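PDB 6VZZ: BamaA.19900.a from Balamuthia mandrillaris, which is a glucokinase that binds glucose and probably transfers the terminal phosphate of ATP to the sugar's 6-hydroxyl. Local coordinates for residues A[220-225]-A[254-258]; A[317-322]-A[356-360]; A[21-25]-A[52-57]; A[59-63]-A[382-386]; A[69-75]-A[116-120]. All coordinates share one frame; numbering follows the deposited sequence.

Contact 1. Residues A[220-225]-A[254-258]; sequences GHVAIS and AIEYE. With BGC (beta-D-glucopyranose), chain B.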
# COMPACT_ATOMS: atom_id res chain seq x y z
N GLY A 220 3.20 8.66 3.29
CA GLY A 220 3.00 9.88 4.05
C GLY A 220 2.40 11.00 3.22
O GLY A 220 1.84 11.94 3.79
N HIS A 221 2.47 10.89 1.90
CA HIS A 221 2.04 11.96 1.02
C HIS A 221 0.66 11.71 0.41
O HIS A 221 0.22 12.51 -0.42
CB HIS A 221 3.10 12.17 -0.07
CG HIS A 221 4.46 12.46 0.48
ND1 HIS A 221 4.79 13.67 1.06
CD2 HIS A 221 5.56 11.68 0.57
CE1 HIS A 221 6.04 13.63 1.47
NE2 HIS A 221 6.53 12.44 1.19
N VAL A 222 -0.04 10.65 0.81
CA VAL A 222 -1.40 10.44 0.30
C VAL A 222 -2.36 11.40 1.00
O VAL A 222 -2.14 11.82 2.15
CB VAL A 222 -1.85 8.98 0.47
CG1 VAL A 222 -0.88 8.03 -0.21
CG2 VAL A 222 -2.07 8.63 1.94
N ALA A 223 -3.44 11.74 0.30
CA ALA A 223 -4.46 12.61 0.86
C ALA A 223 -5.09 11.98 2.10
O ALA A 223 -5.23 10.76 2.20
CB ALA A 223 -5.54 12.88 -0.18
N ILE A 224 -5.47 12.84 3.05
CA ILE A 224 -6.05 12.39 4.31
C ILE A 224 -7.46 11.84 4.09
O ILE A 224 -8.06 12.04 3.03
CB ILE A 224 -6.06 13.54 5.33
CG1 ILE A 224 -6.65 14.80 4.71
CG2 ILE A 224 -4.65 13.83 5.79
CD1 ILE A 224 -8.14 14.87 4.74
N SER A 225 -8.00 11.18 5.11
CA SER A 225 -9.38 10.77 5.16
C SER A 225 -10.13 11.53 6.25
O SER A 225 -9.54 11.88 7.28
CB SER A 225 -9.48 9.27 5.44
OG SER A 225 -9.30 8.55 4.24
N ALA A 254 -6.48 18.66 -1.27
CA ALA A 254 -6.62 18.03 0.03
C ALA A 254 -5.24 17.74 0.60
O ALA A 254 -4.34 17.28 -0.11
CB ALA A 254 -7.41 16.73 -0.09
N ILE A 255 -5.06 18.01 1.90
CA ILE A 255 -3.71 17.94 2.47
C ILE A 255 -3.23 16.49 2.56
O ILE A 255 -4.02 15.54 2.55
CB ILE A 255 -3.65 18.64 3.84
CG1 ILE A 255 -4.31 17.80 4.93
CG2 ILE A 255 -4.34 19.99 3.77
CD1 ILE A 255 -4.12 18.41 6.33
N GLU A 256 -1.92 16.34 2.62
CA GLU A 256 -1.29 15.04 2.83
C GLU A 256 -1.25 14.74 4.32
O GLU A 256 -1.25 15.65 5.15
CB GLU A 256 0.14 15.00 2.28
CG GLU A 256 0.33 15.61 0.91
CD GLU A 256 1.77 15.55 0.45
OE1 GLU A 256 2.67 15.38 1.30
OE2 GLU A 256 2.01 15.66 -0.78
N TYR A 257 -1.20 13.45 4.65
CA TYR A 257 -1.06 13.07 6.05
C TYR A 257 0.17 13.73 6.67
O TYR A 257 0.13 14.16 7.83
CB TYR A 257 -0.98 11.55 6.20
CG TYR A 257 -2.34 10.87 6.26
CD1 TYR A 257 -3.12 10.92 7.41
CD2 TYR A 257 -2.84 10.16 5.17
CE1 TYR A 257 -4.35 10.29 7.47
CE2 TYR A 257 -4.07 9.54 5.22
CZ TYR A 257 -4.83 9.61 6.37
OH TYR A 257 -6.06 8.99 6.43
N GLU A 258 1.25 13.86 5.89
CA GLU A 258 2.47 14.51 6.38
C GLU A 258 2.25 15.99 6.70
O GLU A 258 3.01 16.57 7.48
CB GLU A 258 3.60 14.35 5.37
CG GLU A 258 4.95 14.86 5.87
CD GLU A 258 6.10 14.60 4.90
OE1 GLU A 258 6.45 13.42 4.69
OE2 GLU A 258 6.66 15.58 4.34
C2 BGC B . 9.75 11.32 2.29
C3 BGC B . 10.04 9.85 2.54
C4 BGC B . 10.73 9.68 3.88
C5 BGC B . 9.88 10.34 4.97
C6 BGC B . 10.49 10.26 6.35
C1 BGC B . 8.94 11.87 3.45
O1 BGC B . 8.58 13.19 3.24
O2 BGC B . 9.03 11.48 1.07
O3 BGC B . 10.83 9.32 1.49
O4 BGC B . 10.85 8.30 4.19
O5 BGC B . 9.71 11.72 4.65
O6 BGC B . 11.85 10.65 6.34
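His221 and Glu256 are joined by a 2.7 Å hydrogen bond from His221 ND1 to Glu256 OE1. The oxygen lies close to the imidazole plane and is met on its syn side but from well out of the carboxylate plane, ring and carboxylate being turned 75° apart. With ND1 held, the ring keeps its far edge toward the glucose, and His221 NE2 donates to the sugar O2 at 2.7 Å. Glu258 runs beside the histidine in the same direction, extended from a CG set opposite the backbone N (chi1 -174°), and its OE1 accepts from the sugar O1 at 2.6 Å. Asp146, Glu218, Asn145 and Thr115 also bond the glucose. His221 ends an ExGH sequence that starts at Glu218, consistent with the sugar-binding motif known from bacterial glucokinases. Behind it the two loops are tied by a single beta bridge between Ala223 and Glu256, with Tyr257 N bonded to Val222 O, Ile224 N to Ile255 O, and Glu258 N to Gly220 O. The tight packing is here: Ile224 CG2 sits over a face of the Tyr257 ring, 3.8 Å from its centroid, a CH-pi contact, while Val222 CG2 meets the ring at its edge. The Tyr257 hydroxyl takes a weak bond from Ser225 N, and Phe315 and Ile319 of helix 303-327 pack on Tyr257. Looser is the partly exposed pair Ala223 and Ala254, whose CB atoms approach no closer than 4.3 Å. Across the dimer interface, Glu256 OE2 forms a salt bridge with Lys362 of the second subunit.

Contact 2. Residues A[317-322]-A[356-360]; sequences MRIAKN and EFFDH
Arg318 and Glu356 carry the ionic part of this contact between helix 303-327 and the end of helix 350-357. The arginine grips the carboxylate side-on: Arg318 NE reaches Glu356 OE1 at 2.8 Å and Arg318 NH1 reaches Glu356 OE2 at 3.0 Å. Both oxygens lie near the guanidinium plane, but the arginine approaches from above the carboxylate, the two planes being 40° apart. From the other face of the carboxylate comes Lys321 NZ, 3.0 Å from Glu356 OE1, so that oxygen accepts two charged donors. Glu356 bends at chi2 (57°) to set its carboxylate between them.

The bonds to uncharged acceptors centre on the same lysine. Lys321 NZ donates to Asp359 O at 2.9 Å and, weakly, to Glu356 O, both carbonyls near the helix end. Asn322 ND2 turns back to Arg318 O within its own helix, while Asn322 OD1 accepts from Ala223 N of the second subunit.

Van der Waals contacts make up the rest. Met317 CB rests 3.6 Å from Glu356 CG, and Met317 SD makes an oblique Met-aromatic contact with Phe357. That ring directs its edge at a carbonyl oxygen, Met317 O, while its CE1 touches Lys321 CA. Lys321 CD packs 3.7 Å from His360 CD2.

Arg318 also has Glu237 and Ser225 O as partners. Two cations bear on one buried carboxylate, which probably keeps Glu356 ionised; Glu237, the other carboxylate on Arg318, would probably offset the remaining positive charge, and the carbonyls of Glu356 and Asp359 help to solvate the lysine.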
# COMPACT_ATOMS: atom_id res chain seq x y z
N MET A 317 -2.77 7.67 13.66
CA MET A 317 -3.57 6.47 13.81
C MET A 317 -4.48 6.24 12.60
O MET A 317 -4.78 5.09 12.27
CB MET A 317 -4.40 6.53 15.09
CG MET A 317 -3.59 6.44 16.38
SD MET A 317 -2.76 4.85 16.57
CE MET A 317 -1.05 5.33 16.39
N ARG A 318 -4.94 7.31 11.94
CA ARG A 318 -5.85 7.12 10.81
C ARG A 318 -5.14 6.54 9.59
O ARG A 318 -5.68 5.66 8.91
CB ARG A 318 -6.55 8.42 10.45
CG ARG A 318 -7.59 8.25 9.36
CD ARG A 318 -8.53 9.44 9.32
NE ARG A 318 -8.93 9.82 10.67
CZ ARG A 318 -9.49 10.98 10.99
NH1 ARG A 318 -9.78 11.23 12.26
NH2 ARG A 318 -9.73 11.90 10.06
N ILE A 319 -3.94 7.03 9.27
CA ILE A 319 -3.22 6.46 8.14
C ILE A 319 -2.77 5.04 8.47
O ILE A 319 -2.80 4.15 7.62
CB ILE A 319 -2.05 7.38 7.72
CG1 ILE A 319 -1.28 6.82 6.52
CG2 ILE A 319 -1.06 7.57 8.86
CD1 ILE A 319 -2.15 6.46 5.33
N ALA A 320 -2.39 4.80 9.73
CA ALA A 320 -1.98 3.46 10.11
C ALA A 320 -3.14 2.48 10.02
O ALA A 320 -2.98 1.35 9.54
CB ALA A 320 -1.37 3.47 11.51
N LYS A 321 -4.33 2.91 10.46
CA LYS A 321 -5.52 2.07 10.36
C LYS A 321 -5.77 1.64 8.92
O LYS A 321 -5.89 0.45 8.62
CB LYS A 321 -6.73 2.84 10.90
CG LYS A 321 -8.07 2.21 10.58
CD LYS A 321 -9.13 3.26 10.32
CE LYS A 321 -8.92 4.49 11.19
NZ LYS A 321 -10.05 5.47 11.11
N ASN A 322 -5.80 2.61 7.99
CA ASN A 322 -6.14 2.29 6.61
C ASN A 322 -5.04 1.48 5.91
O ASN A 322 -5.35 0.64 5.05
CB ASN A 322 -6.46 3.57 5.87
CG ASN A 322 -7.84 4.09 6.23
OD1 ASN A 322 -8.85 3.55 5.76
ND2 ASN A 322 -7.90 5.08 7.11
N GLU A 356 -9.73 6.12 17.58
CA GLU A 356 -9.44 6.47 16.19
C GLU A 356 -9.04 5.25 15.37
O GLU A 356 -9.53 5.07 14.25
CB GLU A 356 -8.34 7.53 16.14
CG GLU A 356 -7.78 7.78 14.75
CD GLU A 356 -8.85 8.19 13.75
OE1 GLU A 356 -8.77 7.76 12.58
OE2 GLU A 356 -9.79 8.92 14.13
N PHE A 357 -8.17 4.40 15.93
CA PHE A 357 -7.60 3.31 15.14
C PHE A 357 -8.65 2.27 14.77
O PHE A 357 -8.62 1.71 13.67
CB PHE A 357 -6.44 2.67 15.89
CG PHE A 357 -5.80 1.53 15.13
CD1 PHE A 357 -4.89 1.79 14.11
CD2 PHE A 357 -6.10 0.21 15.44
CE1 PHE A 357 -4.31 0.75 13.40
CE2 PHE A 357 -5.52 -0.83 14.73
CZ PHE A 357 -4.62 -0.56 13.72
N PHE A 358 -9.59 1.98 15.66
CA PHE A 358 -10.65 1.02 15.36
C PHE A 358 -11.91 1.67 14.79
O PHE A 358 -12.95 1.01 14.70
CB PHE A 358 -10.99 0.21 16.61
CG PHE A 358 -9.84 -0.57 17.14
CD1 PHE A 358 -9.41 -1.72 16.49
CD2 PHE A 358 -9.13 -0.14 18.25
CE1 PHE A 358 -8.33 -2.44 16.94
CE2 PHE A 358 -8.04 -0.85 18.73
CZ PHE A 358 -7.64 -2.00 18.07
N ASP A 359 -11.85 2.95 14.39
CA ASP A 359 -12.99 3.65 13.78
C ASP A 359 -13.02 3.31 12.29
O ASP A 359 -12.53 4.05 11.43
CB ASP A 359 -12.86 5.14 14.05
CG ASP A 359 -13.98 5.98 13.43
OD1 ASP A 359 -14.75 5.47 12.60
OD2 ASP A 359 -14.07 7.17 13.78
N HIS A 360 -13.64 2.17 11.97
CA HIS A 360 -13.69 1.69 10.60
C HIS A 360 -14.80 0.66 10.47
O HIS A 360 -15.05 -0.09 11.41
CB HIS A 360 -12.34 1.07 10.17
CG HIS A 360 -12.14 1.03 8.69
ND1 HIS A 360 -12.68 0.04 7.89
CD2 HIS A 360 -11.48 1.86 7.86
CE1 HIS A 360 -12.37 0.27 6.63
NE2 HIS A 360 -11.63 1.37 6.58

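Contact 3. Residues A[21-25]-A[52-57]; sequences TLKQW and LARAED
The N-terminal helix 16-25 packs on one side of the first beta-sheet here, and the join is a cation-pi stack of Trp25 on Arg54, the last residue of strand 47-54. The guanidinium lies flat on the indole, planes 8° apart and centres 3.9 Å apart. Arg54 CD stands over the middle of the five-membered ring, 3.4 Å from its centroid, so aliphatic and charged parts of the arginine share one face; Thr21 CG2 touches the other, toward its rim. Trp25 NE1 and Arg54 NE are near neighbours in the stack but, both being donors, share no hydrogen bond. What fixes the guanidinium is Asp57, gripped side-on: Arg54 NE donates almost straight to Asp57 OD2 at 3.1 Å, and Arg54 NH2 to Asp57 OD1 at 2.9 Å. Asp57 OD2 also takes Arg54 N, which ties the turn after the strand to its end. Beside the stack, Leu52 CB meets Trp25 CZ3 at 3.9 Å, and Leu22 CD2 touches Leu52 CD1. The short helix and strand segments run 28° apart with axes 11.3 Å from each other; Leu22 also packs on Leu89 and Leu90 of helix 72-90 and on Leu62 of strand 62-68, while Leu52 reaches Ile86 and Val39.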
# COMPACT_ATOMS: atom_id res chain seq x y z
N THR A 21 39.08 5.72 18.97
CA THR A 21 38.58 4.45 18.42
C THR A 21 39.22 4.13 17.08
O THR A 21 39.64 2.99 16.84
CB THR A 21 37.06 4.49 18.29
OG1 THR A 21 36.47 4.62 19.59
CG2 THR A 21 36.55 3.21 17.65
N LEU A 22 39.30 5.12 16.18
CA LEU A 22 39.88 4.85 14.87
C LEU A 22 41.37 4.51 14.97
O LEU A 22 41.89 3.79 14.11
CB LEU A 22 39.66 6.05 13.95
CG LEU A 22 38.18 6.36 13.74
CD1 LEU A 22 37.99 7.66 12.99
CD2 LEU A 22 37.50 5.20 13.02
N LYS A 23 42.06 5.02 15.99
CA LYS A 23 43.45 4.60 16.19
C LYS A 23 43.52 3.12 16.53
O LYS A 23 44.41 2.41 16.04
CB LYS A 23 44.12 5.42 17.30
CG LYS A 23 44.24 6.91 17.00
CD LYS A 23 45.14 7.62 18.02
CE LYS A 23 44.96 9.13 17.94
NZ LYS A 23 46.14 9.85 18.48
N GLN A 24 42.58 2.63 17.34
CA GLN A 24 42.56 1.20 17.65
C GLN A 24 42.25 0.37 16.41
O GLN A 24 42.80 -0.72 16.22
CB GLN A 24 41.55 0.92 18.77
CG GLN A 24 41.94 1.45 20.15
CD GLN A 24 40.84 1.26 21.21
OE1 GLN A 24 39.67 1.57 20.98
NE2 GLN A 24 41.23 0.74 22.37
N TRP A 25 41.38 0.88 15.53
CA TRP A 25 40.95 0.11 14.37
C TRP A 25 42.09 -0.13 13.39
O TRP A 25 42.24 -1.23 12.85
CB TRP A 25 39.81 0.83 13.65
CG TRP A 25 38.47 0.61 14.25
CD1 TRP A 25 38.19 0.07 15.48
CD2 TRP A 25 37.21 0.92 13.65
NE1 TRP A 25 36.83 0.03 15.68
CE2 TRP A 25 36.20 0.55 14.58
CE3 TRP A 25 36.83 1.49 12.43
CZ2 TRP A 25 34.84 0.72 14.32
CZ3 TRP A 25 35.48 1.65 12.17
CH2 TRP A 25 34.50 1.27 13.11
N LEU A 52 30.46 4.41 10.89
CA LEU A 52 31.33 3.37 10.36
C LEU A 52 31.15 2.10 11.17
O LEU A 52 30.84 2.14 12.37
CB LEU A 52 32.80 3.78 10.40
CG LEU A 52 33.15 5.18 9.92
CD1 LEU A 52 34.63 5.43 10.17
CD2 LEU A 52 32.81 5.37 8.44
N ALA A 53 31.34 0.96 10.51
CA ALA A 53 31.37 -0.32 11.20
C ALA A 53 32.34 -1.24 10.46
O ALA A 53 32.38 -1.25 9.23
CB ALA A 53 29.98 -0.96 11.28
N ARG A 54 33.13 -1.98 11.23
CA ARG A 54 34.05 -2.93 10.62
C ARG A 54 33.29 -4.18 10.19
O ARG A 54 32.13 -4.38 10.54
CB ARG A 54 35.18 -3.29 11.59
CG ARG A 54 36.08 -2.13 11.97
CD ARG A 54 36.98 -2.50 13.12
NE ARG A 54 36.21 -2.80 14.32
CZ ARG A 54 36.72 -3.32 15.43
NH1 ARG A 54 38.01 -3.58 15.51
NH2 ARG A 54 35.92 -3.57 16.47
N ALA A 55 33.98 -5.03 9.43
CA ALA A 55 33.37 -6.27 8.95
C ALA A 55 32.83 -7.12 10.09
O ALA A 55 31.79 -7.77 9.95
CB ALA A 55 34.38 -7.06 8.13
N GLU A 56 33.52 -7.14 11.23
CA GLU A 56 33.15 -8.01 12.35
C GLU A 56 32.21 -7.36 13.36
O GLU A 56 31.64 -8.07 14.19
CB GLU A 56 34.41 -8.51 13.08
CG GLU A 56 35.18 -7.43 13.81
CD GLU A 56 36.29 -6.82 12.97
OE1 GLU A 56 36.11 -6.66 11.73
OE2 GLU A 56 37.36 -6.50 13.55
N ASP A 57 32.05 -6.04 13.32
CA ASP A 57 31.05 -5.35 14.14
C ASP A 57 29.68 -5.65 13.55
O ASP A 57 29.26 -5.02 12.58
CB ASP A 57 31.31 -3.85 14.16
CG ASP A 57 32.67 -3.49 14.69
OD1 ASP A 57 33.23 -4.26 15.51
OD2 ASP A 57 33.18 -2.43 14.28

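Contact 4. Residues A[59-63]-A[382-386]; sequences DTFLQ and LHGAL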
# COMPACT_ATOMS: atom_id res chain seq x y z
N ASP A 59 26.50 -5.87 15.30
CA ASP A 59 25.34 -5.20 15.89
C ASP A 59 25.69 -3.84 16.47
O ASP A 59 24.87 -3.26 17.20
CB ASP A 59 24.71 -6.09 16.96
CG ASP A 59 25.74 -6.70 17.88
OD1 ASP A 59 26.93 -6.34 17.75
OD2 ASP A 59 25.37 -7.55 18.72
N THR A 60 26.87 -3.31 16.17
CA THR A 60 27.33 -2.07 16.75
C THR A 60 27.94 -1.21 15.64
O THR A 60 28.21 -1.70 14.54
CB THR A 60 28.33 -2.34 17.89
OG1 THR A 60 28.37 -1.22 18.78
CG2 THR A 60 29.72 -2.62 17.33
N PHE A 61 28.13 0.07 15.93
CA PHE A 61 28.82 0.94 14.98
C PHE A 61 29.33 2.18 15.70
O PHE A 61 29.01 2.43 16.86
CB PHE A 61 27.92 1.33 13.80
CG PHE A 61 26.65 2.01 14.19
CD1 PHE A 61 26.65 3.34 14.60
CD2 PHE A 61 25.45 1.33 14.16
CE1 PHE A 61 25.47 3.97 14.98
CE2 PHE A 61 24.26 1.96 14.53
CZ PHE A 61 24.27 3.27 14.94
N LEU A 62 30.11 2.97 14.98
CA LEU A 62 30.74 4.18 15.49
C LEU A 62 30.16 5.38 14.75
O LEU A 62 30.39 5.54 13.55
CB LEU A 62 32.26 4.10 15.30
CG LEU A 62 33.03 5.35 15.67
CD1 LEU A 62 33.06 5.52 17.18
CD2 LEU A 62 34.43 5.31 15.07
N GLN A 63 29.41 6.22 15.46
CA GLN A 63 28.92 7.44 14.84
C GLN A 63 30.04 8.47 14.84
O GLN A 63 30.56 8.82 15.90
CB GLN A 63 27.69 7.99 15.57
CG GLN A 63 27.20 9.33 14.95
CD GLN A 63 25.75 9.64 15.28
OE1 GLN A 63 24.84 8.93 14.86
NE2 GLN A 63 25.52 10.72 16.04
N LEU A 382 20.75 3.68 10.49
CA LEU A 382 22.18 3.44 10.34
C LEU A 382 22.48 1.95 10.36
O LEU A 382 23.30 1.47 9.58
CB LEU A 382 22.96 4.16 11.43
CG LEU A 382 23.01 5.68 11.35
CD1 LEU A 382 23.73 6.21 12.56
CD2 LEU A 382 23.70 6.13 10.08
N HIS A 383 21.81 1.20 11.25
CA HIS A 383 21.97 -0.25 11.25
C HIS A 383 21.58 -0.83 9.90
O HIS A 383 22.30 -1.66 9.34
CB HIS A 383 21.13 -0.89 12.37
CG HIS A 383 21.76 -0.81 13.72
ND1 HIS A 383 21.39 0.12 14.66
CD2 HIS A 383 22.73 -1.56 14.30
CE1 HIS A 383 22.10 -0.05 15.76
NE2 HIS A 383 22.92 -1.06 15.57
N GLY A 384 20.44 -0.39 9.36
CA GLY A 384 19.99 -0.89 8.07
C GLY A 384 20.96 -0.55 6.96
O GLY A 384 21.34 -1.41 6.16
N ALA A 385 21.38 0.72 6.90
CA ALA A 385 22.34 1.12 5.88
C ALA A 385 23.62 0.31 5.98
O ALA A 385 24.20 -0.06 4.95
CB ALA A 385 22.64 2.62 5.99
N LEU A 386 24.07 0.02 7.20
CA LEU A 386 25.30 -0.74 7.35
C LEU A 386 25.10 -2.21 6.98
O LEU A 386 26.05 -2.86 6.54
CB LEU A 386 25.84 -0.61 8.78
CG LEU A 386 26.54 0.72 9.07
CD1 LEU A 386 26.81 0.88 10.55
CD2 LEU A 386 27.85 0.81 8.29
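Phe61 points the edge of its ring at the face of His383, a T-shaped aromatic pair with planes at 65° and centroids 4.7 Å apart, though its exact closeness is uncertain. It joins parts of the chain more than 300 residues apart: Phe61 comes just before strand 62-68, an edge strand of the mixed sheet in one lobe of the actin-like ATPase fold, and His383 belongs to the C-terminal helix 380-389, which packs against that sheet. The phenyl ring sits where it does because CG lies between the backbone N and the carbonyl carbon (chi1 57°), turning the ring toward the helix. There three residues receive it. Besides His383, Leu382 CB approaches one face of the ring off-centre, and Leu382 CD1 lies 3.7 Å from Phe61 CE1. Ala51 and Ala53 of the neighbouring strand 47-54 also touch the phenyl ring, placing it between sheet and helix. The imidazole is held at two nitrogens. His383 ND1 is bonded to Asn379 O, one turn earlier, while His383 NE2 makes a weak hydrogen bond of 3.4 Å to Asp59 O, at the edge of the ring. One helical turn beyond Leu382, Leu386 CD1 packs against the root of the aromatic side chain, 3.5 Å from Phe61 CB.

Contact 5. Residues A[69-75]-A[116-120]; sequences ADDTRKL and NFHGD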
# COMPACT_ATOMS: atom_id res chain seq x y z
N ALA A 69 21.46 19.87 8.10
CA ALA A 69 21.59 20.16 6.68
C ALA A 69 20.22 20.04 6.02
O ALA A 69 19.53 19.04 6.21
CB ALA A 69 22.57 19.20 6.01
N ASP A 70 19.85 21.06 5.23
CA ASP A 70 18.59 21.02 4.51
C ASP A 70 18.77 21.26 3.01
O ASP A 70 17.81 21.63 2.34
CB ASP A 70 17.60 22.03 5.09
CG ASP A 70 17.98 23.45 4.78
OD1 ASP A 70 19.18 23.75 4.85
OD2 ASP A 70 17.08 24.25 4.47
N ASP A 71 19.97 21.06 2.49
CA ASP A 71 20.16 20.98 1.04
C ASP A 71 21.38 20.10 0.76
O ASP A 71 22.23 19.89 1.62
CB ASP A 71 20.24 22.38 0.38
CG ASP A 71 21.61 23.06 0.51
OD1 ASP A 71 22.56 22.50 1.08
OD2 ASP A 71 21.73 24.20 0.02
N THR A 72 21.43 19.57 -0.46
CA THR A 72 22.45 18.58 -0.79
C THR A 72 23.83 19.20 -0.99
O THR A 72 24.83 18.52 -0.79
CB THR A 72 22.04 17.80 -2.04
OG1 THR A 72 21.74 18.72 -3.11
CG2 THR A 72 20.81 16.93 -1.75
N ARG A 73 23.91 20.48 -1.37
CA ARG A 73 25.22 21.12 -1.49
C ARG A 73 25.91 21.20 -0.13
O ARG A 73 27.13 21.00 -0.04
CB ARG A 73 25.09 22.51 -2.12
CG ARG A 73 24.25 22.59 -3.42
CD ARG A 73 24.76 21.69 -4.55
NE ARG A 73 24.26 20.31 -4.44
CZ ARG A 73 24.70 19.30 -5.18
NH1 ARG A 73 25.64 19.49 -6.09
NH2 ARG A 73 24.20 18.08 -5.01
N LYS A 74 25.15 21.47 0.93
CA LYS A 74 25.73 21.46 2.27
C LYS A 74 26.12 20.05 2.70
O LYS A 74 27.10 19.88 3.44
CB LYS A 74 24.76 22.08 3.28
N LEU A 75 25.40 19.02 2.24
CA LEU A 75 25.81 17.65 2.51
C LEU A 75 27.15 17.33 1.85
O LEU A 75 28.03 16.73 2.47
CB LEU A 75 24.74 16.68 2.02
CG LEU A 75 23.50 16.52 2.91
CD1 LEU A 75 22.61 15.40 2.40
CD2 LEU A 75 23.92 16.25 4.35
N ASN A 116 12.05 16.86 1.46
CA ASN A 116 11.77 18.05 2.26
C ASN A 116 12.98 18.98 2.38
O ASN A 116 12.99 19.87 3.24
CB ASN A 116 11.25 17.64 3.63
CG ASN A 116 9.80 17.16 3.58
OD1 ASN A 116 8.96 17.76 2.91
ND2 ASN A 116 9.51 16.08 4.29
N PHE A 117 14.00 18.80 1.55
CA PHE A 117 15.03 19.81 1.41
C PHE A 117 14.48 21.02 0.65
O PHE A 117 13.51 20.93 -0.11
CB PHE A 117 16.26 19.25 0.70
CG PHE A 117 17.18 18.51 1.62
CD1 PHE A 117 16.83 18.28 2.94
CD2 PHE A 117 18.40 18.04 1.16
CE1 PHE A 117 17.68 17.60 3.78
CE2 PHE A 117 19.25 17.36 2.00
CZ PHE A 117 18.89 17.14 3.31
N HIS A 118 15.13 22.16 0.85
CA HIS A 118 14.65 23.44 0.37
C HIS A 118 15.51 23.90 -0.80
O HIS A 118 16.73 23.71 -0.80
CB HIS A 118 14.66 24.48 1.49
CG HIS A 118 13.91 24.05 2.71
ND1 HIS A 118 14.55 23.67 3.88
CD2 HIS A 118 12.59 23.91 2.95
CE1 HIS A 118 13.64 23.33 4.78
NE2 HIS A 118 12.44 23.47 4.24
N GLY A 119 14.86 24.51 -1.79
CA GLY A 119 15.58 25.05 -2.93
C GLY A 119 15.22 24.40 -4.25
O GLY A 119 14.22 23.69 -4.36
N ASP A 120 16.04 24.65 -5.27
CA ASP A 120 15.81 24.09 -6.59
C ASP A 120 16.25 22.62 -6.61
O ASP A 120 16.71 22.07 -5.61
CB ASP A 120 16.54 24.92 -7.65
CG ASP A 120 18.05 24.73 -7.63
OD1 ASP A 120 18.63 24.37 -6.58
OD2 ASP A 120 18.68 24.95 -8.69
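His118 and Asp70 are paired twice, once by backbone and once by side chain. His118 N donates to Asp70 O at 3.1 Å, and His118 ND1 donates to Asp70 OD2 at 2.7 Å. The carboxylate offers its anti lone pair, and the oxygen is only 14° out of the imidazole plane, although the two flat groups are turned 57° apart. Asp70 reaches the ring because its CG stands between backbone N and carbonyl carbon (chi1 71°).

The next residue serves the helix. Asp71 is the N-cap of helix 72-90: its OD1 accepts from Lys74 N at 2.8 Å, and its OD2 is bonded to His123 ND1, so both oxygens have partners. Thr72 OG1 donates to Arg125 O and accepts from Arg73 NE. On the loop side, Asn116 ND2 bonds Glu258 OE2, placing this loop beside the glucose pocket, of which Asn116 is part.

Phe117 supplies the apolar half. One face of its ring lies against the peptide between Asp70 and Asp71, with Asp71 CA 3.4 Å from Phe117 CD2. At the ring's edge, Phe117 CE2 meets Leu75 CD1 at 3.9 Å.

The pairing of His118 with a carboxylate would probably favour its protonated form. The two bonds between His118 and Asp70, with the packing of Phe117, tie the sugar-pocket loop to the start of helix 72-90, and the Asp71 cap secures the helix start to which they attach.

Overall arrangement
Contacts 3 and 4 sit on the first mixed sheet; contact 5 lies at the start of helix 72-90, its centre about 24 Å from that of contact 4. Contacts 1 and 2 belong to the other part of the molecule, as expected for the two-lobed actin-like ATPase fold. Along the chain contact 3 closes first; contact 4 then spans almost the whole remainder, enclosing contacts 5, 1 and 2 in that order. Contacts 3 and 4 have centres about 11 Å apart and share neighbouring strands 47-54 and 62-68. Contacts 1 and 2, about 14 Å apart, touch through helix 303-327, and both reach the second subunit. Contact 5 meets contact 1 beside the glucose, probably across the substrate cleft.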